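Side-chain contact in aspartate carbamoyltransferase (Leishmania major, PDB 7K46), which probably catalyses the transfer of a carbamoyl group from carbamoyl phosphate to L-aspartate, an early step of pyrimidine synthesis: residues L182-F187 / E208-D213. Sequence-based numbering, arbitrary orientation.
Sequences LLAHNF and EHVATD
His185 and Asp213 link the last turn of helix 174-186 to helix 204-217 in the Rossmann-like aspartate-binding domain. The two helices follow successive strands of its parallel sheet, 163-167 and 191-195, in a beta-alpha-beta arrangement. The short segments run nearly parallel, with their axes 8.9 Å from each other.

The polar part is a His-carboxylate hydrogen bond. His185 ND1 donates to Asp213 OD2 at 2.9 Å, with an N-H...O angle of 154°. The acceptor lies at the ring edge, close to the ring plane. The nitrogen reaches OD2 on its syn side but stands 33° out of the carboxylate plane. A weak second bond runs from ND1 to Asp213 OD1 at 3.3 Å. The carboxylate would probably favour a protonated, positively charged imidazole. With CG of His185 anti to the backbone N and beside the carbonyl carbon (chi1 -170°), the ND1 edge of the ring is brought to Asp213. His185 is exposed.

Apolar packing is small and involves buried residues. Ala184 CB meets Val210 CB at 4.2 Å. Lys181 also touches Val210, one turn before His185 on helix 174-186. Asp213 CB rests against Ala184 O at 3.4 Å, bringing the second helix close to the last turn of the first.

The carbonyl of His185, next along, has two partners. Arg217, one turn beyond Asp213, hydrogen-bonds to His185 O. A water also bridges the helices, giving one hydrogen to His185 O at 3.1 Å and the other to Asp213 OD1 at 2.6 Å.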
loop_
_atom_site.group_PDB
_atom_site.type_symbol
_atom_site.label_atom_id
_atom_site.label_comp_id
_atom_site.label_asym_id
_atom_site.label_seq_id
_atom_site.Cartn_x
_atom_site.Cartn_y
_atom_site.Cartn_z
ATOM N N LEU A 182 14.450 19.788 -24.087
ATOM C CA LEU A 182 13.225 20.490 -23.724
ATOM C C LEU A 182 13.492 21.967 -23.456
ATOM O O LEU A 182 12.727 22.835 -23.897
ATOM C CB LEU A 182 12.601 19.825 -22.498
ATOM C CG LEU A 182 11.204 20.308 -22.131
ATOM C CD1 LEU A 182 10.233 19.848 -23.197
ATOM C CD2 LEU A 182 10.802 19.778 -20.767
ATOM N N LEU A 183 14.570 22.269 -22.727
ATOM C CA LEU A 183 14.875 23.658 -22.394
ATOM C C LEU A 183 15.200 24.460 -23.653
ATOM O O LEU A 183 14.690 25.570 -23.847
ATOM C CB LEU A 183 16.039 23.717 -21.398
ATOM C CG LEU A 183 15.778 23.252 -19.959
ATOM C CD1 LEU A 183 17.048 23.241 -19.106
ATOM C CD2 LEU A 183 14.725 24.140 -19.315
ATOM N N ALA A 184 16.052 23.904 -24.525
ATOM C CA ALA A 184 16.466 24.621 -25.728
ATOM C C ALA A 184 15.311 24.804 -26.703
ATOM O O ALA A 184 15.286 25.782 -27.454
ATOM C CB ALA A 184 17.613 23.880 -26.418
ATOM N N HIS A 185 14.362 23.870 -26.720
ATOM C CA HIS A 185 13.245 23.985 -27.646
ATOM C C HIS A 185 12.236 25.031 -27.203
ATOM O O HIS A 185 11.597 25.662 -28.053
ATOM C CB HIS A 185 12.528 22.639 -27.800
ATOM C CG HIS A 185 11.524 22.625 -28.910
ATOM N ND1 HIS A 185 11.875 22.810 -30.231
ATOM C CD2 HIS A 185 10.180 22.464 -28.897
ATOM C CE1 HIS A 185 10.790 22.754 -30.985
ATOM N NE2 HIS A 185 9.748 22.543 -30.199
ATOM N N ASN A 186 12.071 25.227 -25.893
ATOM C CA ASN A 186 10.930 25.973 -25.382
ATOM C C ASN A 186 11.272 27.292 -24.707
ATOM O O ASN A 186 10.356 28.083 -24.456
ATOM C CB ASN A 186 10.138 25.112 -24.388
ATOM C CG ASN A 186 9.414 23.963 -25.061
ATOM O OD1 ASN A 186 8.472 24.179 -25.828
ATOM N ND2 ASN A 186 9.842 22.730 -24.766
ATOM N N PHE A 187 12.540 27.565 -24.413
ATOM C CA PHE A 187 12.884 28.724 -23.610
ATOM C C PHE A 187 14.054 29.486 -24.216
ATOM O O PHE A 187 14.967 28.903 -24.811
ATOM C CB PHE A 187 13.211 28.318 -22.174
ATOM C CG PHE A 187 12.042 27.717 -21.444
ATOM C CD1 PHE A 187 11.161 28.523 -20.740
ATOM C CD2 PHE A 187 11.819 26.350 -21.472
ATOM C CE1 PHE A 187 10.071 27.974 -20.070
ATOM C CE2 PHE A 187 10.737 25.794 -20.799
ATOM C CZ PHE A 187 9.860 26.612 -20.104
ATOM N N GLU A 208 23.638 17.921 -32.019
ATOM C CA GLU A 208 23.038 18.042 -33.342
ATOM C C GLU A 208 21.529 18.190 -33.231
ATOM O O GLU A 208 20.916 18.948 -33.988
ATOM C CB GLU A 208 23.404 16.833 -34.205
ATOM N N HIS A 209 20.915 17.493 -32.270
ATOM C CA HIS A 209 19.463 17.558 -32.128
ATOM C C HIS A 209 18.993 18.965 -31.775
ATOM O O HIS A 209 17.976 19.435 -32.296
ATOM C CB HIS A 209 18.985 16.566 -31.068
ATOM C CG HIS A 209 17.493 16.522 -30.926
ATOM N ND1 HIS A 209 16.716 15.550 -31.520
ATOM C CD2 HIS A 209 16.635 17.351 -30.281
ATOM C CE1 HIS A 209 15.444 15.772 -31.232
ATOM N NE2 HIS A 209 15.368 16.860 -30.485
ATOM N N VAL A 210 19.714 19.656 -30.885
ATOM C CA VAL A 210 19.274 20.976 -30.441
ATOM C C VAL A 210 19.779 22.101 -31.337
ATOM O O VAL A 210 19.427 23.266 -31.100
ATOM C CB VAL A 210 19.704 21.245 -28.981
ATOM C CG1 VAL A 210 19.130 20.177 -28.052
ATOM C CG2 VAL A 210 21.224 21.323 -28.862
ATOM N N ALA A 211 20.559 21.791 -32.380
ATOM C CA ALA A 211 21.243 22.833 -33.148
ATOM C C ALA A 211 20.263 23.820 -33.787
ATOM O O ALA A 211 20.485 25.038 -33.739
ATOM C CB ALA A 211 22.142 22.193 -34.210
ATOM N N THR A 212 19.182 23.322 -34.396
ATOM C CA THR A 212 18.179 24.213 -34.982
ATOM C C THR A 212 17.668 25.215 -33.952
ATOM O O THR A 212 17.587 26.421 -34.224
ATOM C CB THR A 212 17.011 23.400 -35.560
ATOM O OG1 THR A 212 17.442 22.677 -36.722
ATOM C CG2 THR A 212 15.860 24.321 -35.954
ATOM N N ASP A 213 17.339 24.731 -32.749
ATOM C CA ASP A 213 16.797 25.601 -31.708
ATOM C C ASP A 213 17.849 26.570 -31.180
ATOM O O ASP A 213 17.557 27.752 -30.969
ATOM C CB ASP A 213 16.242 24.757 -30.562
ATOM C CG ASP A 213 14.993 23.992 -30.958
ATOM O OD1 ASP A 213 14.204 24.534 -31.757
ATOM O OD2 ASP A 213 14.799 22.852 -30.474
HETATM O O HOH W 1 12.791 26.531 -30.752
#